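PDB 6QZO: peroxidase, which probably uses a bound heme b to reduce peroxides while oxidising other substrates, as in other DyP-type peroxidases. Local coordinates for residues Gly39-Ile48 and Thr304-Tyr312. Sequence-based numbering, arbitrary orientation.
Sequences GIVTPPPSFI and TFLRRAYNY. With HEM (protoporphyrin IX containing Fe), chain I.
Ile48 lays its CG2 methyl over one face of the Tyr310 ring, 3.7 Å from the centroid, a CH-pi contact for which a branched aliphatic chain is well shaped. Its CD1 reaches farther along the ring, to CD1 of Tyr310. Beyond this centre, Pro44 packs its CG on CG of Arg308, whose long aliphatic stem suits a proline while its charged end reaches carbonyls, and Leu306 CD2 meets Ile40 CG2 and Val41 CG2. Tyrosine joins an apolar face to a hydroxyl: Tyr310 OH donates to Pro45 O at 2.6 Å, tilted 25° from the carbonyl plane; a phenylalanine in its place would probably leave this carbonyl without its hydrogen-bond partner and open a gap beside Pro44 CB and Pro45 CD. Arg308, extended from CG to NE, carries its guanidinium into the turn. There NH2 donates to Thr42 O at 3.1 Å, bent to 144°, while Pro44 CA sits toward the rim of one face and Gly39 O over the centre of the other. Thr42 OG1 steadies that turn by accepting from Gly39 N. Arg307 turns the other way, its NH1 and NH2 both gripping heme propionate O1A. Neighbouring arginines thus bind heme and the N-terminal ferredoxin-like domain's loop, and Arg308's buried charge is probably eased by carbonyl dipoles.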
loop_
_atom_site.group_PDB
_atom_site.type_symbol
_atom_site.label_atom_id
_atom_site.label_comp_id
_atom_site.label_asym_id
_atom_site.label_seq_id
_atom_site.Cartn_x
_atom_site.Cartn_y
_atom_site.Cartn_z
ATOM N N GLY A 39 3.337 -13.359 14.816
ATOM C CA GLY A 39 2.581 -12.213 14.280
ATOM C C GLY A 39 1.779 -11.515 15.349
ATOM O O GLY A 39 0.947 -10.668 14.992
ATOM N N ILE A 40 2.037 -11.855 16.619
ATOM C CA ILE A 40 1.348 -11.274 17.808
ATOM C C ILE A 40 2.385 -10.548 18.664
ATOM O O ILE A 40 2.284 -9.299 18.754
ATOM C CB ILE A 40 0.560 -12.351 18.568
ATOM C CG1 ILE A 40 -0.466 -13.016 17.644
ATOM C CG2 ILE A 40 -0.108 -11.767 19.793
ATOM C CD1 ILE A 40 -0.980 -14.352 18.154
ATOM N N VAL A 41 3.352 -11.273 19.235
ATOM C CA VAL A 41 4.459 -10.652 20.025
ATOM C C VAL A 41 5.663 -10.423 19.111
ATOM O O VAL A 41 6.574 -9.683 19.519
ATOM C CB VAL A 41 4.798 -11.479 21.280
ATOM C CG1 VAL A 41 6.134 -11.135 21.910
ATOM C CG2 VAL A 41 3.670 -11.302 22.289
ATOM N N THR A 42 5.664 -11.019 17.926
ATOM C CA THR A 42 6.666 -10.725 16.868
ATOM C C THR A 42 6.725 -9.206 16.685
ATOM O O THR A 42 5.674 -8.584 16.468
ATOM C CB THR A 42 6.298 -11.404 15.541
ATOM O OG1 THR A 42 5.971 -12.764 15.854
ATOM C CG2 THR A 42 7.412 -11.317 14.511
ATOM N N PRO A 43 7.922 -8.576 16.740
ATOM C CA PRO A 43 8.044 -7.140 16.510
ATOM C C PRO A 43 7.319 -6.798 15.209
ATOM O O PRO A 43 7.488 -7.493 14.200
ATOM C CB PRO A 43 9.564 -6.897 16.424
ATOM C CG PRO A 43 10.199 -8.058 17.164
ATOM C CD PRO A 43 9.229 -9.215 16.993
ATOM N N PRO A 44 6.409 -5.797 15.198
ATOM C CA PRO A 44 5.622 -5.513 13.999
ATOM C C PRO A 44 6.481 -5.070 12.817
ATOM O O PRO A 44 7.276 -4.146 12.926
ATOM C CB PRO A 44 4.640 -4.424 14.465
ATOM C CG PRO A 44 4.572 -4.601 15.963
ATOM C CD PRO A 44 5.967 -5.018 16.359
ATOM N N PRO A 45 6.381 -5.755 11.660
ATOM C CA PRO A 45 7.077 -5.336 10.447
ATOM C C PRO A 45 6.266 -4.263 9.702
ATOM O O PRO A 45 5.202 -3.905 10.160
ATOM C CB PRO A 45 7.130 -6.656 9.670
ATOM C CG PRO A 45 5.799 -7.285 9.984
ATOM C CD PRO A 45 5.572 -6.975 11.440
ATOM N N SER A 46 6.762 -3.820 8.550
ATOM C CA SER A 46 6.294 -2.597 7.848
ATOM C C SER A 46 4.844 -2.728 7.365
ATOM O O SER A 46 4.129 -1.699 7.402
ATOM C CB SER A 46 7.225 -2.253 6.726
ATOM O OG SER A 46 8.504 -1.903 7.223
ATOM N N PHE A 47 4.404 -3.906 6.906
ATOM C CA PHE A 47 3.100 -4.026 6.196
ATOM C C PHE A 47 2.215 -5.120 6.793
ATOM O O PHE A 47 2.743 -6.096 7.378
ATOM C CB PHE A 47 3.335 -4.243 4.704
ATOM C CG PHE A 47 4.298 -3.233 4.143
ATOM C CD1 PHE A 47 3.975 -1.883 4.152
ATOM C CD2 PHE A 47 5.550 -3.613 3.703
ATOM C CE1 PHE A 47 4.875 -0.935 3.686
ATOM C CE2 PHE A 47 6.444 -2.663 3.223
ATOM C CZ PHE A 47 6.109 -1.325 3.223
ATOM N N ILE A 48 0.902 -4.930 6.610
ATOM C CA ILE A 48 -0.191 -5.830 7.071
ATOM C C ILE A 48 -1.305 -5.883 6.023
ATOM O O ILE A 48 -1.650 -4.835 5.449
ATOM C CB ILE A 48 -0.778 -5.371 8.419
ATOM C CG1 ILE A 48 -1.695 -6.436 9.003
ATOM C CG2 ILE A 48 -1.484 -4.021 8.300
ATOM C CD1 ILE A 48 -1.919 -6.271 10.493
ATOM N N THR A 304 -6.254 -3.914 30.030
ATOM C CA THR A 304 -5.087 -3.639 29.159
ATOM C C THR A 304 -5.075 -4.696 28.050
ATOM O O THR A 304 -5.781 -5.722 28.193
ATOM C CB THR A 304 -3.807 -3.586 29.996
ATOM O OG1 THR A 304 -2.722 -3.108 29.196
ATOM C CG2 THR A 304 -3.448 -4.929 30.586
ATOM N N PHE A 305 -4.337 -4.453 26.972
ATOM C CA PHE A 305 -4.264 -5.352 25.798
ATOM C C PHE A 305 -3.059 -4.939 24.950
ATOM O O PHE A 305 -2.600 -3.781 25.071
ATOM C CB PHE A 305 -5.581 -5.310 25.008
ATOM C CG PHE A 305 -6.216 -3.948 24.943
ATOM C CD1 PHE A 305 -5.792 -3.008 24.016
ATOM C CD2 PHE A 305 -7.199 -3.591 25.848
ATOM C CE1 PHE A 305 -6.349 -1.739 23.987
ATOM C CE2 PHE A 305 -7.755 -2.324 25.819
ATOM C CZ PHE A 305 -7.333 -1.403 24.885
ATOM N N LEU A 306 -2.544 -5.880 24.157
ATOM C CA LEU A 306 -1.439 -5.633 23.199
ATOM C C LEU A 306 -2.026 -4.939 21.965
ATOM O O LEU A 306 -2.646 -5.629 21.126
ATOM C CB LEU A 306 -0.766 -6.954 22.827
ATOM C CG LEU A 306 0.463 -6.828 21.924
ATOM C CD1 LEU A 306 1.528 -5.933 22.557
ATOM C CD2 LEU A 306 1.016 -8.194 21.572
ATOM N N ARG A 307 -1.845 -3.627 21.875
ATOM C CA ARG A 307 -2.162 -2.880 20.637
ATOM C C ARG A 307 -1.061 -3.211 19.631
ATOM O O ARG A 307 0.119 -3.233 20.030
ATOM C CB ARG A 307 -2.265 -1.377 20.916
ATOM C CG ARG A 307 -3.464 -1.022 21.773
ATOM C CD ARG A 307 -3.466 0.450 22.134
ATOM N NE ARG A 307 -2.366 0.782 23.019
ATOM C CZ ARG A 307 -1.637 1.890 22.984
ATOM N NH1 ARG A 307 -1.847 2.824 22.077
ATOM N NH2 ARG A 307 -0.687 2.081 23.886
ATOM N N ARG A 308 -1.463 -3.483 18.390
ATOM C CA ARG A 308 -0.538 -3.806 17.281
ATOM C C ARG A 308 -1.090 -3.137 16.025
ATOM O O ARG A 308 -1.419 -3.856 15.055
ATOM C CB ARG A 308 -0.397 -5.329 17.178
ATOM C CG ARG A 308 0.944 -5.765 16.607
ATOM C CD ARG A 308 1.042 -7.258 16.592
ATOM N NE ARG A 308 2.249 -7.780 15.991
ATOM C CZ ARG A 308 2.471 -7.894 14.700
ATOM N NH1 ARG A 308 1.649 -7.351 13.824
ATOM N NH2 ARG A 308 3.523 -8.571 14.274
ATOM N N ALA A 309 -1.228 -1.809 16.083
ATOM C CA ALA A 309 -1.963 -0.998 15.087
ATOM C C ALA A 309 -1.068 -0.648 13.877
ATOM O O ALA A 309 0.183 -0.646 13.987
ATOM C CB ALA A 309 -2.526 0.238 15.741
ATOM N N TYR A 310 -1.731 -0.385 12.758
ATOM C CA TYR A 310 -1.126 -0.003 11.463
ATOM C C TYR A 310 -1.895 1.203 10.915
ATOM O O TYR A 310 -3.075 1.352 11.244
ATOM C CB TYR A 310 -1.166 -1.203 10.511
ATOM C CG TYR A 310 -0.059 -2.200 10.728
ATOM C CD1 TYR A 310 -0.122 -3.157 11.733
ATOM C CD2 TYR A 310 1.070 -2.169 9.940
ATOM C CE1 TYR A 310 0.918 -4.050 11.942
ATOM C CE2 TYR A 310 2.110 -3.060 10.129
ATOM C CZ TYR A 310 2.032 -4.007 11.122
ATOM O OH TYR A 310 3.074 -4.867 11.275
ATOM N N ASN A 311 -1.245 2.037 10.113
ATOM C CA ASN A 311 -1.902 3.166 9.391
ATOM C C ASN A 311 -2.635 2.597 8.175
ATOM O O ASN A 311 -2.084 1.698 7.527
ATOM C CB ASN A 311 -0.892 4.221 8.919
ATOM C CG ASN A 311 -0.071 4.767 10.058
ATOM O OD1 ASN A 311 -0.619 5.058 11.124
ATOM N ND2 ASN A 311 1.231 4.868 9.845
ATOM N N TYR A 312 -3.801 3.144 7.852
ATOM C CA TYR A 312 -4.445 2.909 6.541
ATOM C C TYR A 312 -4.643 4.261 5.858
ATOM O O TYR A 312 -4.890 5.265 6.519
ATOM C CB TYR A 312 -5.708 2.056 6.664
ATOM C CG TYR A 312 -6.977 2.738 7.075
ATOM C CD1 TYR A 312 -7.739 3.444 6.160
ATOM C CD2 TYR A 312 -7.484 2.589 8.358
ATOM C CE1 TYR A 312 -8.930 4.053 6.526
ATOM C CE2 TYR A 312 -8.685 3.167 8.733
ATOM C CZ TYR A 312 -9.415 3.900 7.814
ATOM O OH TYR A 312 -10.602 4.474 8.185
HETATM C CHA HEM I . -2.877 5.439 23.753
HETATM C CHB HEM I . -4.055 7.248 19.452
HETATM C CHC HEM I . -8.066 4.556 19.432
HETATM C CHD HEM I . -6.681 2.442 23.537
HETATM C C1A HEM I . -2.878 6.176 22.601
HETATM C C2A HEM I . -1.943 7.211 22.306
HETATM C C3A HEM I . -2.290 7.726 21.100
HETATM C C4A HEM I . -3.407 6.996 20.639
HETATM C CMA HEM I . -1.613 8.858 20.352
HETATM C CAA HEM I . -0.810 7.700 23.191
HETATM C CBA HEM I . 0.508 6.957 22.974
HETATM C CGA HEM I . 0.398 5.578 23.537
HETATM O O1A HEM I . 0.035 4.661 22.749
HETATM O O2A HEM I . 0.650 5.373 24.758
HETATM C C1B HEM I . -5.262 6.656 19.099
HETATM C C2B HEM I . -5.935 6.989 17.893
HETATM C C3B HEM I . -7.083 6.235 17.874
HETATM C C4B HEM I . -7.059 5.454 19.118
HETATM C CMB HEM I . -5.449 7.975 16.834
HETATM C CAB HEM I . -8.131 6.097 16.843
HETATM C CBB HEM I . -8.009 6.554 15.597
HETATM C C1C HEM I . -8.048 3.732 20.534
HETATM C C2C HEM I . -9.050 2.812 20.835
HETATM C C3C HEM I . -8.698 2.185 22.007
HETATM C C4C HEM I . -7.428 2.751 22.422
HETATM C CMC HEM I . -10.314 2.511 20.077
HETATM C CAC HEM I . -9.639 1.147 22.504
HETATM C CBC HEM I . -9.491 0.429 23.584
HETATM C C1D HEM I . -5.506 3.121 23.921
HETATM C C2D HEM I . -4.761 2.774 25.145
HETATM C C3D HEM I . -3.716 3.618 25.218
HETATM C C4D HEM I . -3.829 4.467 24.020
HETATM C CMD HEM I . -5.067 1.720 26.196
HETATM C CAD HEM I . -2.650 3.660 26.319
HETATM C CBD HEM I . -3.080 4.606 27.460
HETATM C CGD HEM I . -2.123 4.691 28.644
HETATM O O1D HEM I . -2.114 3.800 29.520
HETATM O O2D HEM I . -1.343 5.674 28.791
HETATM N NA HEM I . -3.765 6.058 21.571
HETATM N NB HEM I . -5.960 5.756 19.792
HETATM N NC HEM I . -7.077 3.704 21.491
HETATM N ND HEM I . -4.900 4.138 23.291
HETATM FE FE HEM I . -5.410 4.956 21.664
#